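Local coordinates for protein nicotinamide-nucleotide adenylyltransferase NadR family / Ribosylnicotinamide kinase (Lactococcus lactis subsp. cremoris, PDB 6GYE) that binds nicotinamide riboside and probably converts it to NAD+ by phosphorylating it to the mononucleotide and then joining this to an adenylyl group, at residues A[183-188]-A[194-199]; A[245-250]-A[254-259]; A[261-266]-A[334-339]; A[296-301]-A[360-365]; A[364-367]-A[371-374]. All blocks are in the same frame, centred on the assembly; numbering follows the deposited sequence.

Interaction 1 (A[183-188]-A[194-199]); sequences VTVMGS and TTLVRR. With SO4 (sulfate ion), chain F.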
# COMPACT_ATOMS: atom_id res chain seq x y z
N VAL A 183 -10.60 5.10 4.62
CA VAL A 183 -11.74 5.42 5.49
C VAL A 183 -12.80 4.35 5.28
O VAL A 183 -13.26 4.15 4.15
CB VAL A 183 -12.33 6.80 5.15
CG1 VAL A 183 -13.50 7.12 6.07
CG2 VAL A 183 -11.27 7.86 5.20
N THR A 184 -13.22 3.70 6.36
CA THR A 184 -14.22 2.64 6.28
C THR A 184 -15.47 3.06 7.05
O THR A 184 -15.38 3.53 8.18
CB THR A 184 -13.68 1.32 6.85
OG1 THR A 184 -12.50 0.94 6.14
CG2 THR A 184 -14.73 0.22 6.71
N VAL A 185 -16.63 2.89 6.43
CA VAL A 185 -17.90 3.23 7.06
C VAL A 185 -18.58 1.95 7.53
O VAL A 185 -18.62 0.95 6.81
CB VAL A 185 -18.81 4.02 6.10
CG1 VAL A 185 -20.13 4.31 6.76
CG2 VAL A 185 -18.12 5.30 5.63
N MET A 186 -19.11 1.97 8.74
CA MET A 186 -19.73 0.81 9.37
C MET A 186 -21.07 1.19 9.99
O MET A 186 -21.23 2.30 10.52
CB MET A 186 -18.80 0.21 10.46
CG MET A 186 -17.41 -0.22 9.97
SD MET A 186 -16.47 -1.06 11.28
CE MET A 186 -14.90 -1.34 10.45
N GLY A 187 -22.03 0.29 9.93
CA GLY A 187 -23.34 0.56 10.49
C GLY A 187 -24.33 -0.50 10.08
O GLY A 187 -24.07 -1.34 9.21
N SER A 188 -25.49 -0.46 10.73
CA SER A 188 -26.58 -1.38 10.42
C SER A 188 -27.11 -1.11 9.01
O SER A 188 -26.81 -0.09 8.39
CB SER A 188 -27.74 -1.21 11.40
OG SER A 188 -27.29 -1.17 12.74
N THR A 194 -24.66 4.01 2.45
CA THR A 194 -24.30 4.11 1.04
C THR A 194 -24.37 5.55 0.58
O THR A 194 -23.45 6.04 -0.09
CB THR A 194 -25.21 3.19 0.19
OG1 THR A 194 -24.99 1.83 0.58
CG2 THR A 194 -24.88 3.31 -1.29
N THR A 195 -25.43 6.27 0.97
CA THR A 195 -25.49 7.69 0.64
C THR A 195 -24.31 8.44 1.26
O THR A 195 -23.71 9.30 0.60
CB THR A 195 -26.83 8.26 1.10
OG1 THR A 195 -27.87 7.66 0.34
CG2 THR A 195 -26.92 9.75 0.86
N LEU A 196 -23.93 8.10 2.50
CA LEU A 196 -22.82 8.81 3.14
C LEU A 196 -21.50 8.55 2.42
O LEU A 196 -20.75 9.49 2.12
CB LEU A 196 -22.71 8.39 4.61
CG LEU A 196 -21.61 9.12 5.39
CD1 LEU A 196 -21.88 10.60 5.43
CD2 LEU A 196 -21.44 8.56 6.79
N VAL A 197 -21.19 7.28 2.15
CA VAL A 197 -19.96 6.87 1.47
C VAL A 197 -19.79 7.62 0.16
O VAL A 197 -18.73 8.19 -0.13
CB VAL A 197 -19.97 5.35 1.23
CG1 VAL A 197 -18.85 4.95 0.26
CG2 VAL A 197 -19.84 4.58 2.53
N ARG A 198 -20.84 7.64 -0.67
CA ARG A 198 -20.74 8.26 -1.98
C ARG A 198 -20.56 9.76 -1.88
O ARG A 198 -19.76 10.35 -2.63
CB ARG A 198 -21.97 7.93 -2.82
CG ARG A 198 -22.14 6.44 -3.06
CD ARG A 198 -23.40 6.14 -3.86
NE ARG A 198 -23.43 4.75 -4.27
CZ ARG A 198 -24.46 4.16 -4.85
NH1 ARG A 198 -25.57 4.85 -5.09
NH2 ARG A 198 -24.39 2.89 -5.19
N ARG A 199 -21.27 10.41 -0.95
CA ARG A 199 -21.11 11.85 -0.79
C ARG A 199 -19.72 12.18 -0.24
O ARG A 199 -19.06 13.11 -0.73
CB ARG A 199 -22.21 12.42 0.10
CG ARG A 199 -23.57 12.17 -0.51
CD ARG A 199 -24.42 13.37 -0.65
NE ARG A 199 -25.38 13.55 0.42
CZ ARG A 199 -26.69 13.62 0.24
NH1 ARG A 199 -27.20 13.53 -0.99
NH2 ARG A 199 -27.49 13.81 1.28
S SO4 F . -27.64 1.70 3.99
O1 SO4 F . -28.66 2.68 3.58
O2 SO4 F . -28.15 0.34 3.92
O3 SO4 F . -26.49 1.73 3.10
O4 SO4 F . -27.27 2.03 5.36
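V185, on strand 181-187, an inner strand of the parallel sheet, points toward helix 193-203 and meets V197 and L196. Its CB already lies 3.8 Å from V197 CG2. From there the side chain forks: CG2, set beside the backbone N, closes on the same V197 methyl at 3.6 Å, the closest approach between the two segments, while CG1, anti to the backbone N (chi1 178°), reaches only loosely toward L196, ending 4.4 Å from L196 CD2. The two valines run alongside one another with opposite headings. This strand-loop-helix unit fits a P-loop (Walker A motif), which the P-loop NTPase family of the domain would lead one to expect. At the N-terminal end of the helix, T194 N donates to O3 of a bound sulfate over 3.0 Å, with an N-H...O angle of 148°, and the amides of S190, T191, G192 and K193 also grip the anion, which probably occupies a nucleotide phosphate site. T194 OG1 lies 2.9 Å from sulfate O3 and within hydrogen-bonding reach of D259; its single proton is not assigned to either. The V197 side chain also touches D259, on the strand next to that of V185.

Interaction 2 (A[245-250]-A[254-259]); sequences REVNSP and GIVFLD. With NNR (Nicotinamide riboside), chain I.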
# COMPACT_ATOMS: atom_id res chain seq x y z
N ARG A 245 -9.76 -3.72 -4.63
CA ARG A 245 -9.92 -3.19 -5.98
C ARG A 245 -9.94 -1.67 -5.97
O ARG A 245 -9.29 -1.02 -6.80
CB ARG A 245 -11.21 -3.76 -6.58
CG ARG A 245 -11.36 -3.73 -8.08
CD ARG A 245 -12.41 -4.78 -8.58
NE ARG A 245 -11.98 -6.17 -8.36
CZ ARG A 245 -12.68 -7.11 -7.70
NH1 ARG A 245 -12.17 -8.34 -7.56
NH2 ARG A 245 -13.89 -6.84 -7.20
N GLU A 246 -10.63 -1.07 -5.00
CA GLU A 246 -10.66 0.39 -4.95
C GLU A 246 -9.33 0.94 -4.46
O GLU A 246 -8.81 1.91 -5.03
CB GLU A 246 -11.83 0.86 -4.07
CG GLU A 246 -13.21 0.46 -4.60
CD GLU A 246 -13.45 0.87 -6.05
OE1 GLU A 246 -12.97 1.95 -6.47
OE2 GLU A 246 -14.11 0.12 -6.78
N VAL A 247 -8.73 0.33 -3.43
CA VAL A 247 -7.43 0.80 -2.96
C VAL A 247 -6.38 0.73 -4.07
O VAL A 247 -5.50 1.60 -4.18
CB VAL A 247 -6.99 0.01 -1.72
CG1 VAL A 247 -5.62 0.49 -1.23
CG2 VAL A 247 -8.03 0.17 -0.62
N ASN A 248 -6.44 -0.31 -4.89
CA ASN A 248 -5.51 -0.50 -5.99
C ASN A 248 -5.94 0.22 -7.27
O ASN A 248 -5.20 0.17 -8.25
CB ASN A 248 -5.32 -1.99 -6.30
CG ASN A 248 -4.56 -2.72 -5.19
OD1 ASN A 248 -3.57 -2.21 -4.66
ND2 ASN A 248 -5.03 -3.90 -4.84
N SER A 249 -7.07 0.91 -7.25
CA SER A 249 -7.59 1.52 -8.47
C SER A 249 -6.69 2.66 -8.95
O SER A 249 -6.23 3.48 -8.16
CB SER A 249 -9.00 2.05 -8.21
OG SER A 249 -9.45 2.84 -9.29
N PRO A 250 -6.48 2.79 -10.26
CA PRO A 250 -5.81 4.01 -10.77
C PRO A 250 -6.56 5.28 -10.47
O PRO A 250 -5.97 6.36 -10.54
CB PRO A 250 -5.69 3.76 -12.27
CG PRO A 250 -6.73 2.68 -12.56
CD PRO A 250 -6.89 1.86 -11.32
N GLY A 254 -5.22 9.04 -3.35
CA GLY A 254 -4.52 9.04 -2.07
C GLY A 254 -5.42 8.72 -0.90
O GLY A 254 -4.94 8.44 0.20
N ILE A 255 -6.74 8.73 -1.13
CA ILE A 255 -7.73 8.43 -0.10
C ILE A 255 -8.83 7.59 -0.74
O ILE A 255 -9.35 7.96 -1.80
CB ILE A 255 -8.32 9.74 0.47
CG1 ILE A 255 -7.21 10.70 0.89
CG2 ILE A 255 -9.29 9.44 1.63
CD1 ILE A 255 -7.68 12.00 1.55
N VAL A 256 -9.23 6.49 -0.08
CA VAL A 256 -10.35 5.68 -0.56
C VAL A 256 -11.36 5.46 0.55
O VAL A 256 -11.03 5.45 1.74
CB VAL A 256 -9.91 4.32 -1.16
CG1 VAL A 256 -8.74 4.53 -2.12
CG2 VAL A 256 -9.55 3.36 -0.08
N PHE A 257 -12.62 5.29 0.16
CA PHE A 257 -13.72 5.09 1.09
C PHE A 257 -14.30 3.69 0.89
O PHE A 257 -14.55 3.28 -0.24
CB PHE A 257 -14.81 6.15 0.90
CG PHE A 257 -14.37 7.52 1.33
CD1 PHE A 257 -13.64 8.34 0.47
CD2 PHE A 257 -14.68 7.99 2.60
CE1 PHE A 257 -13.22 9.61 0.86
CE2 PHE A 257 -14.27 9.27 3.01
CZ PHE A 257 -13.53 10.08 2.13
N LEU A 258 -14.47 2.97 1.99
CA LEU A 258 -14.93 1.59 1.95
C LEU A 258 -16.29 1.47 2.62
O LEU A 258 -16.46 1.90 3.76
CB LEU A 258 -13.92 0.66 2.63
CG LEU A 258 -12.51 0.68 2.05
CD1 LEU A 258 -11.66 -0.37 2.77
CD2 LEU A 258 -12.52 0.43 0.51
N ASP A 259 -17.25 0.84 1.92
CA ASP A 259 -18.59 0.60 2.45
C ASP A 259 -18.60 -0.77 3.12
O ASP A 259 -18.85 -1.80 2.49
CB ASP A 259 -19.63 0.69 1.34
CG ASP A 259 -21.06 0.85 1.88
OD1 ASP A 259 -21.24 0.67 3.10
OD2 ASP A 259 -21.98 1.18 1.09
O2R NNR I . -5.51 -5.03 -1.70
C2R NNR I . -4.87 -4.56 -0.51
C3R NNR I . -3.44 -5.07 -0.36
O3R NNR I . -3.04 -5.91 -1.45
C4R NNR I . -3.39 -5.85 0.94
C5R NNR I . -2.38 -5.25 1.91
O5R NNR I . -2.41 -5.99 3.13
O4R NNR I . -4.70 -5.81 1.52
C1R NNR I . -5.62 -5.07 0.71
N1 NNR I . -6.15 -3.94 1.48
C2 NNR I . -7.37 -4.02 2.02
C6 NNR I . -5.41 -2.84 1.63
C5 NNR I . -5.88 -1.75 2.35
C4 NNR I . -7.15 -1.81 2.91
C3 NNR I . -7.90 -2.96 2.75
C7 NNR I . -9.27 -3.07 3.34
O7 NNR I . -10.08 -3.84 2.86
N7 NNR I . -9.57 -2.30 4.40
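V247, in the last turn of helix 229-247, lies beside V256 of strand 255-259 with their CA atoms 6.2 Å apart, the closest CA pair of the two segments. The strand is the outermost one, on this side, of the parallel sheet in the P-loop NTPase-like domain, and the short turn between the segments brings the chain from helix to strand. The side-chain contact between the segments is apolar. V247 and V256 cross at about a right angle, V247 CG2 meeting V256 CG2 at 3.6 Å. V256 CG1 lies beside its own backbone N (chi1 -47°) and against the helix backbone, 3.9 Å from E246 O, which puts V256 CG2 between the backbone N and the carbonyl carbon. The E246 carbonyl also accepts the amide of S249 at 3.0 Å between S249 N and E246 O, as the chain turns out of the helix. E246 starts toward the strand from its CB, but its carboxylate leads away from it, and its side chain touches P207 and S209.

Both segments line the nicotinamide riboside pocket. The same V247 CG2 also comes within 4.1 Å of C5 in the nicotinamide (pyridinium) ring of the ligand. N248 ND2 gives a weak hydrogen bond to the ribose hydroxyl oxygen O2R, 3.4 Å long with an angle of 128° at the hydrogen, while N248 OD1 is held by R177. From the strand, L258 reaches the carboxamide end of the ligand, its CD1 stopping 3.3 Å from the amide nitrogen N7.

Interaction 3 (A[261-266]-A[334-339]); sequences DAIVTR and FGLLDK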
# COMPACT_ATOMS: atom_id res chain seq x y z
N ASP A 261 -16.80 -3.83 5.84
CA ASP A 261 -15.60 -4.65 5.80
C ASP A 261 -15.90 -5.99 6.49
O ASP A 261 -17.06 -6.29 6.78
CB ASP A 261 -14.45 -3.92 6.50
CG ASP A 261 -14.59 -3.98 8.00
OD1 ASP A 261 -15.74 -3.93 8.50
OD2 ASP A 261 -13.56 -4.14 8.67
N ALA A 262 -14.85 -6.75 6.82
CA ALA A 262 -15.08 -8.07 7.41
C ALA A 262 -15.59 -7.98 8.85
O ALA A 262 -16.36 -8.85 9.28
CB ALA A 262 -13.80 -8.92 7.34
N ILE A 263 -15.21 -6.93 9.59
CA ILE A 263 -15.74 -6.77 10.94
C ILE A 263 -17.26 -6.64 10.90
O ILE A 263 -17.97 -7.25 11.70
CB ILE A 263 -15.08 -5.57 11.64
CG1 ILE A 263 -13.61 -5.87 11.91
CG2 ILE A 263 -15.80 -5.24 12.95
CD1 ILE A 263 -12.93 -4.86 12.72
N VAL A 264 -17.77 -5.82 9.99
CA VAL A 264 -19.22 -5.69 9.83
C VAL A 264 -19.85 -7.05 9.55
O VAL A 264 -20.83 -7.44 10.19
CB VAL A 264 -19.55 -4.66 8.73
CG1 VAL A 264 -21.03 -4.73 8.35
CG2 VAL A 264 -19.19 -3.27 9.21
N THR A 265 -19.28 -7.80 8.60
CA THR A 265 -19.82 -9.13 8.33
C THR A 265 -19.69 -10.03 9.55
O THR A 265 -20.57 -10.86 9.79
CB THR A 265 -19.09 -9.78 7.15
OG1 THR A 265 -19.19 -8.92 6.02
CG2 THR A 265 -19.73 -11.16 6.78
N ARG A 266 -18.63 -9.85 10.34
CA ARG A 266 -18.44 -10.67 11.53
C ARG A 266 -19.48 -10.35 12.60
O ARG A 266 -19.83 -11.22 13.40
CB ARG A 266 -17.02 -10.48 12.09
CG ARG A 266 -16.63 -11.51 13.14
CD ARG A 266 -15.18 -11.33 13.61
NE ARG A 266 -14.78 -12.30 14.63
CZ ARG A 266 -14.80 -12.07 15.94
NH1 ARG A 266 -15.18 -10.89 16.39
NH2 ARG A 266 -14.42 -13.01 16.79
N PHE A 334 -10.64 -5.90 18.51
CA PHE A 334 -9.52 -5.77 17.59
C PHE A 334 -8.71 -4.50 17.82
O PHE A 334 -7.89 -4.14 16.97
CB PHE A 334 -10.01 -5.84 16.14
CG PHE A 334 -10.60 -7.18 15.77
CD1 PHE A 334 -9.78 -8.28 15.54
CD2 PHE A 334 -11.97 -7.35 15.69
CE1 PHE A 334 -10.31 -9.52 15.24
CE2 PHE A 334 -12.52 -8.60 15.39
CZ PHE A 334 -11.68 -9.69 15.16
N GLY A 335 -8.92 -3.81 18.94
CA GLY A 335 -8.10 -2.66 19.32
C GLY A 335 -8.16 -1.47 18.38
O GLY A 335 -7.13 -0.82 18.15
N LEU A 336 -9.33 -1.14 17.87
CA LEU A 336 -9.49 -0.10 16.86
C LEU A 336 -10.11 1.18 17.40
O LEU A 336 -10.36 2.11 16.62
CB LEU A 336 -10.34 -0.64 15.71
CG LEU A 336 -9.78 -1.87 15.01
CD1 LEU A 336 -10.84 -2.49 14.12
CD2 LEU A 336 -8.57 -1.49 14.19
N LEU A 337 -10.35 1.27 18.71
CA LEU A 337 -11.21 2.33 19.21
C LEU A 337 -10.65 3.72 18.95
O LEU A 337 -11.42 4.69 18.86
CB LEU A 337 -11.46 2.13 20.71
CG LEU A 337 -12.32 0.90 20.98
CD1 LEU A 337 -12.63 0.78 22.43
CD2 LEU A 337 -13.61 0.99 20.16
N ASP A 338 -9.33 3.85 18.82
CA ASP A 338 -8.75 5.18 18.60
C ASP A 338 -8.97 5.71 17.19
O ASP A 338 -8.83 6.91 16.97
CB ASP A 338 -7.25 5.16 18.91
CG ASP A 338 -6.97 5.30 20.39
OD1 ASP A 338 -7.78 5.94 21.11
OD2 ASP A 338 -5.94 4.78 20.85
N LYS A 339 -9.36 4.85 16.26
CA LYS A 339 -9.70 5.25 14.90
C LYS A 339 -11.20 5.43 14.69
O LYS A 339 -11.61 5.77 13.58
CB LYS A 339 -9.15 4.22 13.91
CG LYS A 339 -7.63 4.10 13.94
CD LYS A 339 -7.17 2.91 13.11
CE LYS A 339 -5.64 2.85 13.03
NZ LYS A 339 -5.25 1.64 12.26
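I263 and R266, one helical turn apart, meet F334 and L336 across the contact. I263 CD1 and L336 CD1 reach toward each other tip to tip at 3.5 Å, tighter than usual for carbon atoms. The same I263 methyl lies oblique to the F334 ring, 4.0 Å from F334 CD2. R266 runs extended from CG to NE, its CG anti to the backbone N (chi1 -167°), an extension that brings its guanidinium up to the ring: F334 CZ sits over one guanidinium face, the two planes stand 82° apart, and R266 NH1 is 3.6 Å from F334 CE2. Salt bridges to E282 and E333 hold the polar end of R266. With an alanine at R266, both glutamates would probably lose their cationic partner and the end of the F334 ring its cover. Behind the first shell, F334 and G335 end helix 320-333 in a Schellman motif, with G335, at positive phi, as the C-prime residue. The facing helix 262-272 is N-capped by D261, whose OD1 accepts V264 N at 3.1 Å from above the carboxylate plane. I289 of helix 275-290 touches both I263 and F334, while L331 of helix 320-333 packs on I263 and L336.

Interaction 4 (A[296-301]-A[360-365]); sequences LILVIP and HHAIDA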
# COMPACT_ATOMS: atom_id res chain seq x y z
N LEU A 296 -9.33 5.55 9.44
CA LEU A 296 -10.48 6.19 10.07
C LEU A 296 -11.67 5.28 9.88
O LEU A 296 -11.90 4.81 8.77
CB LEU A 296 -10.76 7.56 9.43
CG LEU A 296 -12.09 8.17 9.86
CD1 LEU A 296 -12.07 8.46 11.37
CD2 LEU A 296 -12.44 9.42 9.05
N ILE A 297 -12.41 5.03 10.96
CA ILE A 297 -13.60 4.19 10.96
C ILE A 297 -14.78 5.05 11.39
O ILE A 297 -14.86 5.49 12.54
CB ILE A 297 -13.42 2.98 11.88
CG1 ILE A 297 -12.29 2.09 11.36
CG2 ILE A 297 -14.73 2.17 11.98
CD1 ILE A 297 -11.76 1.08 12.41
N LEU A 298 -15.71 5.27 10.47
CA LEU A 298 -16.92 6.05 10.73
C LEU A 298 -18.07 5.11 11.06
O LEU A 298 -18.46 4.28 10.23
CB LEU A 298 -17.28 6.91 9.52
CG LEU A 298 -16.27 8.01 9.20
CD1 LEU A 298 -16.56 8.66 7.89
CD2 LEU A 298 -16.25 9.05 10.30
N VAL A 299 -18.63 5.24 12.26
CA VAL A 299 -19.71 4.37 12.71
C VAL A 299 -21.00 5.18 12.71
O VAL A 299 -21.07 6.23 13.36
CB VAL A 299 -19.43 3.79 14.11
CG1 VAL A 299 -20.64 3.03 14.63
CG2 VAL A 299 -18.21 2.88 14.06
N ILE A 300 -22.02 4.70 12.01
CA ILE A 300 -23.34 5.32 12.03
C ILE A 300 -24.15 4.64 13.13
O ILE A 300 -24.53 3.47 12.97
CB ILE A 300 -24.04 5.21 10.67
CG1 ILE A 300 -23.17 5.83 9.57
CG2 ILE A 300 -25.42 5.84 10.74
CD1 ILE A 300 -23.80 5.73 8.17
N PRO A 301 -24.48 5.34 14.21
CA PRO A 301 -25.19 4.70 15.32
C PRO A 301 -26.68 4.66 15.05
O PRO A 301 -27.19 5.43 14.22
CB PRO A 301 -24.86 5.62 16.50
CG PRO A 301 -24.77 6.95 15.86
CD PRO A 301 -24.17 6.74 14.50
N HIS A 360 -21.69 16.72 7.77
CA HIS A 360 -20.73 17.70 8.28
C HIS A 360 -19.75 17.05 9.25
O HIS A 360 -18.53 17.26 9.15
CB HIS A 360 -21.44 18.86 8.98
CG HIS A 360 -22.10 19.81 8.03
ND1 HIS A 360 -23.19 19.45 7.26
CD2 HIS A 360 -21.83 21.10 7.74
CE1 HIS A 360 -23.56 20.49 6.52
NE2 HIS A 360 -22.75 21.50 6.80
N HIS A 361 -20.27 16.24 10.18
CA HIS A 361 -19.40 15.58 11.15
C HIS A 361 -18.37 14.69 10.46
O HIS A 361 -17.18 14.75 10.76
CB HIS A 361 -20.25 14.75 12.12
CG HIS A 361 -19.48 14.26 13.32
ND1 HIS A 361 -20.10 13.66 14.40
CD2 HIS A 361 -18.16 14.32 13.62
CE1 HIS A 361 -19.18 13.35 15.30
NE2 HIS A 361 -18.00 13.74 14.85
N ALA A 362 -18.83 13.86 9.51
CA ALA A 362 -17.94 12.90 8.86
C ALA A 362 -16.89 13.58 8.00
O ALA A 362 -15.72 13.17 8.00
CB ALA A 362 -18.77 11.91 8.03
N ILE A 363 -17.28 14.58 7.20
CA ILE A 363 -16.30 15.20 6.31
C ILE A 363 -15.26 15.96 7.13
O ILE A 363 -14.09 16.02 6.75
CB ILE A 363 -17.00 16.09 5.25
CG1 ILE A 363 -16.07 16.35 4.08
CG2 ILE A 363 -17.52 17.43 5.86
CD1 ILE A 363 -15.76 15.12 3.23
N ASP A 364 -15.65 16.50 8.29
CA ASP A 364 -14.67 17.08 9.20
C ASP A 364 -13.75 16.00 9.78
O ASP A 364 -12.54 16.22 9.92
CB ASP A 364 -15.37 17.85 10.32
CG ASP A 364 -14.42 18.74 11.10
OD1 ASP A 364 -13.65 19.49 10.46
OD2 ASP A 364 -14.47 18.72 12.36
N ALA A 365 -14.30 14.84 10.12
CA ALA A 365 -13.45 13.76 10.60
C ALA A 365 -12.49 13.33 9.51
O ALA A 365 -11.31 13.07 9.78
CB ALA A 365 -14.29 12.59 11.11
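L298 and L296, alternate residues on one face of strand 296-300, point at A362 and A365 of helix 358-370. Strand and helix segments run nearly antiparallel, 171° between their directions, with axes 10.1 Å apart. L298 straddles two helix positions: its CD1 meets A362 CB at 3.9 Å and its CD2 meets A365 CB at 4.1 Å, so the fork of the leucine spans one turn of the helix. CG of L298 lies beside the backbone N and anti to the carbonyl carbon (chi1 -66°), whereas CG of L296 is anti to the backbone N (chi1 169°). The differing chi1 turns the L296 branch another way, and its CD2 lies 3.9 Å from A365 O and 4.2 Å from A365 CB, on the same alanine that L298 CD2 touches.

The strand is an inner one of the parallel sheet in this P-loop NTPase-like domain, between strands 181-187 and 340-342. On this face L200 of helix 193-203 touches both L298 and A362; on the opposite face V299 packs on helix 320-333. All four residues of the contact are buried, and every side-chain to side-chain contact between them is apolar. The two alanines offer only a methyl each, which lets the helix ride over the leucines without long side chains in between; cohesion here thus rests on shape and the exclusion of water, with no polar bond between the segments.

Interaction 5 (A[364-367]-A[371-374]); sequences DAVH and GVKI. With SO4 (sulfate ion), chain G.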
# COMPACT_ATOMS: atom_id res chain seq x y z
N ASP A 364 -15.65 16.50 8.29
CA ASP A 364 -14.67 17.08 9.20
C ASP A 364 -13.75 16.00 9.78
O ASP A 364 -12.54 16.22 9.92
CB ASP A 364 -15.37 17.85 10.32
CG ASP A 364 -14.42 18.74 11.10
OD1 ASP A 364 -13.65 19.49 10.46
OD2 ASP A 364 -14.47 18.72 12.36
N ALA A 365 -14.30 14.84 10.12
CA ALA A 365 -13.45 13.76 10.60
C ALA A 365 -12.49 13.33 9.51
O ALA A 365 -11.31 13.07 9.78
CB ALA A 365 -14.29 12.59 11.11
N VAL A 366 -12.96 13.30 8.26
CA VAL A 366 -12.06 13.01 7.13
C VAL A 366 -10.93 14.03 7.09
O VAL A 366 -9.75 13.67 6.96
CB VAL A 366 -12.85 12.99 5.81
CG1 VAL A 366 -11.90 12.92 4.61
CG2 VAL A 366 -13.79 11.77 5.78
N HIS A 367 -11.27 15.31 7.25
CA HIS A 367 -10.25 16.35 7.28
C HIS A 367 -9.21 16.11 8.37
O HIS A 367 -8.01 16.13 8.11
CB HIS A 367 -10.89 17.73 7.47
CG HIS A 367 -9.89 18.81 7.69
ND1 HIS A 367 -8.98 19.19 6.72
CD2 HIS A 367 -9.58 19.53 8.79
CE1 HIS A 367 -8.18 20.12 7.21
NE2 HIS A 367 -8.53 20.35 8.46
N GLY A 371 -5.95 15.03 6.35
CA GLY A 371 -5.28 16.26 5.98
C GLY A 371 -5.92 16.98 4.82
O GLY A 371 -5.50 18.10 4.50
N VAL A 372 -6.91 16.38 4.17
CA VAL A 372 -7.46 16.97 2.95
C VAL A 372 -8.24 18.23 3.30
O VAL A 372 -8.92 18.30 4.33
CB VAL A 372 -8.32 15.95 2.20
CG1 VAL A 372 -9.57 15.59 3.00
CG2 VAL A 372 -8.70 16.49 0.86
N LYS A 373 -8.15 19.23 2.44
CA LYS A 373 -8.85 20.49 2.71
C LYS A 373 -10.31 20.36 2.30
O LYS A 373 -10.64 19.72 1.29
CB LYS A 373 -8.19 21.65 1.96
CG LYS A 373 -8.98 22.97 2.04
CD LYS A 373 -8.18 24.19 1.64
CE LYS A 373 -9.04 25.47 1.59
NZ LYS A 373 -9.69 25.85 2.89
N ILE A 374 -11.19 20.98 3.08
CA ILE A 374 -12.62 20.93 2.85
C ILE A 374 -13.12 22.36 2.87
O ILE A 374 -12.88 23.10 3.82
CB ILE A 374 -13.35 20.11 3.94
CG1 ILE A 374 -12.88 18.66 3.95
CG2 ILE A 374 -14.87 20.14 3.66
CD1 ILE A 374 -13.22 17.90 2.65
S SO4 G . -5.76 19.08 -0.83
O1 SO4 G . -4.58 18.23 -0.66
O2 SO4 G . -6.67 18.46 -1.80
O3 SO4 G . -5.34 20.39 -1.31
O4 SO4 G . -6.45 19.23 0.44
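The imidazole of H367 meets V372 O at its edge, with the carbonyl oxygen only 1° out of the ring plane, whereas G371 C and K373 CA lie obliquely to the ring. H367 ND1 donates to V372 O across 2.6 Å and nearly straight (177°); chi1 of 172° swings the ring anti to the backbone N and out to this carbonyl. H367 also takes a backbone bond, G371 N giving to H367 O at 2.9 Å, so H367 grips two successive residues, G371 and V372, just past helix 358-370. G371 leaves the helix with positive phi. Replacing H367 with an alanine is likely to leave V372 O without its imidazole donor and the segment beyond the helix less firmly tied to it. Apolar contacts continue the seam: V366 CG1 meets V372 CG1 at 3.9 Å, and I374 CG1 comes 4.1 Å from H367 CB. On the outer side, K373 N donates a hydrogen bond to O4 of a bound sulfate at 2.6 Å, an ion probably from the crystallisation liquor. Inward, the seam closes against the sheet, V366 touching F257 and V372 touching I255 of strand 255-259, and I204 touching both V372 and I374.

Overall arrangement
Interactions 1, 2 and 4 use strands of one parallel sheet. Probable hydrogen bonds pair the strand of interaction 1 with that of interaction 2, V183 O to L258 N at 2.7 Å, and with that of interaction 4, M186 N to L298 O at 2.8 Å. Another, I297 N to K339 O at 2.8 Å, joins interactions 3 and 4, while M186 CG and V264 CG2, 3.6 Å apart, link interactions 1 and 3. Interactions 4 and 5 share D364 and A365; interaction 5 touches interaction 2 at F257 and V366. Only interaction 2 holds pocket residues for nicotinamide riboside. Interaction 1 carries the probable phosphate site; its V185 side chain is about 11 Å from the nicotinamide riboside.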